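Local coordinates for amino acid ABC transporter, periplasmic amino acid-binding protein, putative (Streptococcus pneumoniae, PDB 4I62) that binds L-arginine between its two lobes and probably delivers it to an ABC transporter for uptake, at residues Ala128-Ile133 against Ala194-Glu199; Gly154-Ser159 against Pro178-Leu183. One frame throughout, in Å; residues are numbered along the deposited sequence. Where two conformers were deposited one is given.

In the fold
From the N terminus the chain first builds much of the lobe that holds the parallel sheet, then enters the mixed sheet through strand 126-135. Interaction 1 pairs the early part of that strand, Ala128-Ile133, with Ala194-Glu199 and so closes a long loop of 60 residues. Within this loop lies interaction 2, where Gly154-Ser159 meets Pro178-Leu183 and closes a shorter loop of 18 residues, helix 160-168 and strand 173-177. The two are nested, not crossed. They join directly where strands 152-156 and 194-198 run side by side, Gly154 pairing with Ala194 and Ile196. Both reach the bound arginine, interaction 1 at its amino group and interaction 2 at its guanidinium.

Interaction 1 (Ala128-Ile133 against Ala194-Glu199). With ARG (arginine), chain B.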
# COMPACT_ATOMS: atom_id res chain seq x y z
N ALA A 128 6.91 -4.49 6.37
CA ALA A 128 5.64 -5.14 6.69
C ALA A 128 5.71 -6.66 6.62
O ALA A 128 6.58 -7.19 5.93
CB ALA A 128 4.54 -4.64 5.73
N LYS A 129 4.88 -7.33 7.41
CA LYS A 129 4.59 -8.77 7.26
C LYS A 129 3.23 -8.94 6.57
O LYS A 129 2.33 -8.12 6.72
CB LYS A 129 4.57 -9.52 8.61
CG LYS A 129 5.91 -9.55 9.34
CD LYS A 129 5.80 -10.31 10.65
CE LYS A 129 7.16 -10.47 11.32
NZ LYS A 129 7.04 -11.17 12.64
N ASN A 130 3.07 -10.04 5.84
CA ASN A 130 1.79 -10.41 5.26
C ASN A 130 0.92 -11.20 6.22
O ASN A 130 1.42 -12.06 6.94
CB ASN A 130 2.03 -11.18 3.96
CG ASN A 130 2.55 -10.25 2.89
OD1 ASN A 130 1.81 -9.44 2.38
ND2 ASN A 130 3.87 -10.28 2.65
N LYS A 131 -0.37 -10.92 6.20
CA LYS A 131 -1.36 -11.57 7.05
C LYS A 131 -2.58 -11.94 6.23
O LYS A 131 -2.69 -11.54 5.05
CB LYS A 131 -1.79 -10.66 8.20
CG LYS A 131 -0.68 -10.18 9.08
CD LYS A 131 -0.14 -11.31 9.90
CE LYS A 131 0.57 -10.77 11.11
NZ LYS A 131 0.71 -11.87 12.10
N LEU A 132 -3.50 -12.70 6.85
CA LEU A 132 -4.83 -12.92 6.27
C LEU A 132 -5.86 -12.22 7.11
O LEU A 132 -5.85 -12.32 8.35
CB LEU A 132 -5.29 -14.35 6.28
CG LEU A 132 -4.50 -15.38 5.50
CD1 LEU A 132 -5.29 -16.72 5.74
CD2 LEU A 132 -4.41 -15.05 4.02
N ILE A 133 -6.78 -11.55 6.43
CA ILE A 133 -8.03 -11.15 7.05
C ILE A 133 -9.13 -12.14 6.65
O ILE A 133 -9.19 -12.58 5.49
CB ILE A 133 -8.39 -9.66 6.73
CG1 ILE A 133 -9.59 -9.17 7.54
CG2 ILE A 133 -8.55 -9.41 5.26
CD1 ILE A 133 -9.78 -7.65 7.45
N ALA A 194 -10.68 -15.80 2.52
CA ALA A 194 -9.58 -15.05 3.13
C ALA A 194 -9.06 -14.07 2.12
O ALA A 194 -9.15 -14.32 0.90
CB ALA A 194 -8.45 -15.99 3.54
N VAL A 195 -8.50 -12.97 2.60
CA VAL A 195 -7.80 -12.00 1.75
C VAL A 195 -6.42 -11.77 2.33
O VAL A 195 -6.26 -11.62 3.56
CB VAL A 195 -8.58 -10.67 1.65
CG1 VAL A 195 -7.81 -9.63 0.84
CG2 VAL A 195 -9.95 -10.91 1.06
N ILE A 196 -5.40 -11.72 1.47
CA ILE A 196 -4.03 -11.45 1.90
C ILE A 196 -3.77 -9.96 1.91
O ILE A 196 -3.88 -9.30 0.85
CB ILE A 196 -2.98 -12.15 0.99
CG1 ILE A 196 -3.31 -13.62 0.74
CG2 ILE A 196 -1.58 -11.95 1.54
CD1 ILE A 196 -2.37 -14.29 -0.23
N PHE A 197 -3.39 -9.40 3.06
CA PHE A 197 -3.00 -8.00 3.15
C PHE A 197 -1.81 -7.87 4.10
O PHE A 197 -1.69 -8.61 5.08
CB PHE A 197 -4.10 -7.10 3.75
CG PHE A 197 -5.25 -6.74 2.85
CD1 PHE A 197 -5.08 -6.28 1.57
CD2 PHE A 197 -6.55 -6.86 3.32
CE1 PHE A 197 -6.20 -5.96 0.75
CE2 PHE A 197 -7.64 -6.50 2.54
CZ PHE A 197 -7.47 -6.04 1.27
N GLU A 198 -0.98 -6.87 3.84
CA GLU A 198 0.07 -6.51 4.79
C GLU A 198 -0.56 -6.08 6.13
O GLU A 198 -1.63 -5.47 6.17
CB GLU A 198 0.96 -5.42 4.18
CG GLU A 198 1.86 -6.05 3.10
CD GLU A 198 2.20 -5.17 1.89
OE1 GLU A 198 1.45 -4.23 1.56
OE2 GLU A 198 3.20 -5.50 1.20
N GLU A 199 0.14 -6.40 7.21
CA GLU A 199 -0.40 -6.33 8.56
C GLU A 199 -1.11 -5.01 8.91
O GLU A 199 -2.23 -5.05 9.43
CB GLU A 199 0.69 -6.67 9.58
CG GLU A 199 0.16 -6.69 11.01
CD GLU A 199 1.15 -7.26 12.02
OE1 GLU A 199 2.37 -7.34 11.72
OE2 GLU A 199 0.74 -7.56 13.17
N ARG B . 2.64 -3.48 -1.00
CA ARG B . 1.87 -4.11 -2.11
C ARG B . 2.58 -3.93 -3.45
O ARG B . 3.44 -3.03 -3.57
CB ARG B . 0.44 -3.62 -2.13
CG ARG B . 0.32 -2.10 -2.22
CD ARG B . -1.10 -1.65 -2.53
NE ARG B . -1.23 -0.23 -2.30
CZ ARG B . -2.33 0.47 -2.50
NH1 ARG B . -2.33 1.78 -2.27
NH2 ARG B . -3.43 -0.13 -2.95
OXT ARG B . 2.21 -4.69 -4.40
O HOH W 1 4.12 -6.01 10.00
O HOH W 2 2.02 -10.00 13.91
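Lys131 and Phe197 exchange two backbone hydrogen bonds, as do Ile133 and Val195, so strands 130-133 and 194-198 run antiparallel. Past the last strand residue, Glu199 N donates to Lys129 O (2.8 Å). Beside Phe197, Ile133 CG2 lies 3.8 Å from ring atom CD2. On the other face of the sheet Leu132 CD2 meets Ile196 CG1 at 3.7 Å. Lys131 and Glu199 run side by side; the lysine bends at chi2 (-71°), bringing CE to 3.7 Å from Glu199 CD, while NZ and OE2 stay 4.4 Å apart and share a water. A second water joins Lys129 N to Glu199 OE1.

Glu198, the N-cap residue of helix 199-208, accepts from the amino group of the bound arginine, whose N lies 2.9 Å from OE1; the bond to OE2 is weak. Tyr227 OH hydrogen-bonds OE1 and Gln161 NE2 weakly reaches OE2, which helps hold the carboxylate at the ligand. Gln161 also holds Asn130 OD1, which lies 3.5 Å from Glu198 CG. Helices 180-188 and 199-208 pack on the Ile133 and Phe197 side, helix 160-168 on the Ile196 side, and strand 152-156 continues the sheet beyond Ala194 and Ile196.

Interaction 2 (Gly154-Ser159 against Pro178-Leu183); sequences GAQKGS and PKNGNL. With ARG (arginine), chain B.
Gln156 NE2 donates to Pro178 O (2.9 Å, 160° at the hydrogen), tying the end of strand 152-156 to the loop before helix 180-188. This is part of the periplasmic binding protein type II fold; here the end of that strand and the start of that helix line the arginine pocket. Pro178 O lies close to the Gln156 amide plane, and a water bridges it to Lys157 O. The proline also packs against Lys157, whose CB comes 4.0 Å from Pro178 N and whose NZ, in the conformer given, forms a salt bridge with Asp91.

Lys179 takes the N-cap position of the helix. Asn180 then crosses Gln156 at about a right angle, the two amide planes 44° apart, with OD1 3.3 Å from Gln156 CD. Asn180 ND2 is hydrogen-bonded to Asp48 O, and one water donates to both Asn180 OD1 and Gln156 OE1. That glutamine is stretched out, CG anti to the backbone N (chi1 -177°), which carries OE1 to the ligand guanidinium; NH2 of the bound arginine donates to Gln156 OE1 (2.9 Å). Asn46 OD1 also bonds Gln156 NE2, further fixing the amide's rotation.

One helical turn on, Leu183 lays both methyl branches against the strand backbone: CD2 is 4.0 Å from Gly154 CA, and CD1 is 3.4 Å from Ala155 C.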
# COMPACT_ATOMS: atom_id res chain seq x y z
N GLY A 154 -8.47 -14.13 -1.89
CA GLY A 154 -8.38 -12.90 -2.64
C GLY A 154 -7.11 -12.11 -2.40
O GLY A 154 -6.50 -12.17 -1.34
N ALA A 155 -6.79 -11.28 -3.40
CA ALA A 155 -5.69 -10.32 -3.31
C ALA A 155 -5.94 -9.21 -4.31
O ALA A 155 -6.69 -9.37 -5.28
CB ALA A 155 -4.34 -10.98 -3.59
N GLN A 156 -5.28 -8.07 -4.09
CA GLN A 156 -5.45 -6.93 -4.98
C GLN A 156 -4.69 -7.13 -6.29
O GLN A 156 -3.51 -7.50 -6.31
CB GLN A 156 -5.03 -5.63 -4.30
CG GLN A 156 -5.29 -4.41 -5.23
CD GLN A 156 -5.06 -3.05 -4.60
OE1 GLN A 156 -4.06 -2.82 -3.94
NE2 GLN A 156 -5.96 -2.12 -4.83
N LYS A 157 -5.38 -6.86 -7.40
CA LYS A 157 -4.74 -6.95 -8.70
C LYS A 157 -3.53 -6.03 -8.80
O LYS A 157 -3.63 -4.84 -8.45
CB LYS A 157 -5.75 -6.60 -9.79
CG LYS A 157 -5.31 -7.04 -11.18
CD LYS A 157 -6.26 -6.48 -12.26
CE LYS A 157 -5.97 -7.07 -13.63
NZ LYS A 157 -4.55 -6.90 -14.01
N GLY A 158 -2.41 -6.58 -9.28
CA GLY A 158 -1.19 -5.79 -9.42
C GLY A 158 -0.31 -5.79 -8.19
O GLY A 158 0.77 -5.18 -8.24
N SER A 159 -0.75 -6.43 -7.11
CA SER A 159 0.03 -6.40 -5.87
C SER A 159 0.98 -7.59 -5.75
O SER A 159 0.77 -8.65 -6.38
CB SER A 159 -0.92 -6.41 -4.66
OG SER A 159 -1.55 -7.68 -4.48
N PRO A 178 -9.41 -5.37 -8.63
CA PRO A 178 -8.74 -4.07 -8.64
C PRO A 178 -8.86 -3.33 -7.32
O PRO A 178 -7.88 -2.71 -6.93
CB PRO A 178 -9.45 -3.30 -9.77
CG PRO A 178 -9.86 -4.36 -10.71
CD PRO A 178 -10.20 -5.57 -9.86
N LYS A 179 -10.03 -3.38 -6.66
CA LYS A 179 -10.27 -2.53 -5.50
C LYS A 179 -10.23 -3.28 -4.18
O LYS A 179 -10.93 -4.31 -4.02
CB LYS A 179 -11.64 -1.88 -5.62
CG LYS A 179 -11.79 -0.97 -6.82
CD LYS A 179 -13.13 -0.21 -6.82
CE LYS A 179 -13.23 0.73 -8.02
NZ LYS A 179 -14.53 1.46 -8.07
N ASN A 180 -9.50 -2.76 -3.19
CA ASN A 180 -9.46 -3.41 -1.87
C ASN A 180 -10.83 -3.46 -1.22
O ASN A 180 -11.16 -4.44 -0.53
CB ASN A 180 -8.45 -2.73 -0.97
CG ASN A 180 -7.03 -2.96 -1.44
OD1 ASN A 180 -6.69 -4.06 -1.90
ND2 ASN A 180 -6.18 -1.95 -1.31
N GLY A 181 -11.63 -2.42 -1.38
CA GLY A 181 -12.96 -2.45 -0.80
C GLY A 181 -13.82 -3.58 -1.35
O GLY A 181 -14.69 -4.14 -0.66
N ASN A 182 -13.61 -3.94 -2.61
CA ASN A 182 -14.36 -5.04 -3.18
C ASN A 182 -13.89 -6.39 -2.66
O ASN A 182 -14.70 -7.31 -2.53
CB ASN A 182 -14.38 -4.94 -4.70
CG ASN A 182 -15.23 -3.77 -5.21
OD1 ASN A 182 -16.13 -3.30 -4.50
ND2 ASN A 182 -14.99 -3.33 -6.44
N LEU A 183 -12.62 -6.51 -2.31
CA LEU A 183 -12.13 -7.72 -1.63
C LEU A 183 -12.80 -7.85 -0.28
O LEU A 183 -13.20 -8.96 0.13
CB LEU A 183 -10.60 -7.66 -1.45
CG LEU A 183 -9.83 -7.85 -2.76
CD1 LEU A 183 -8.35 -7.41 -2.63
CD2 LEU A 183 -9.90 -9.28 -3.25
N ARG B . 2.64 -3.48 -1.00
CA ARG B . 1.87 -4.11 -2.11
C ARG B . 2.58 -3.93 -3.45
O ARG B . 3.44 -3.03 -3.57
CB ARG B . 0.44 -3.62 -2.13
CG ARG B . 0.32 -2.10 -2.22
CD ARG B . -1.10 -1.65 -2.53
NE ARG B . -1.23 -0.23 -2.30
CZ ARG B . -2.33 0.47 -2.50
NH1 ARG B . -2.33 1.78 -2.27
NH2 ARG B . -3.43 -0.13 -2.95
OXT ARG B . 2.21 -4.69 -4.40
O HOH W 3 -3.77 -4.03 -1.60
O HOH W 4 -5.45 -2.74 -8.61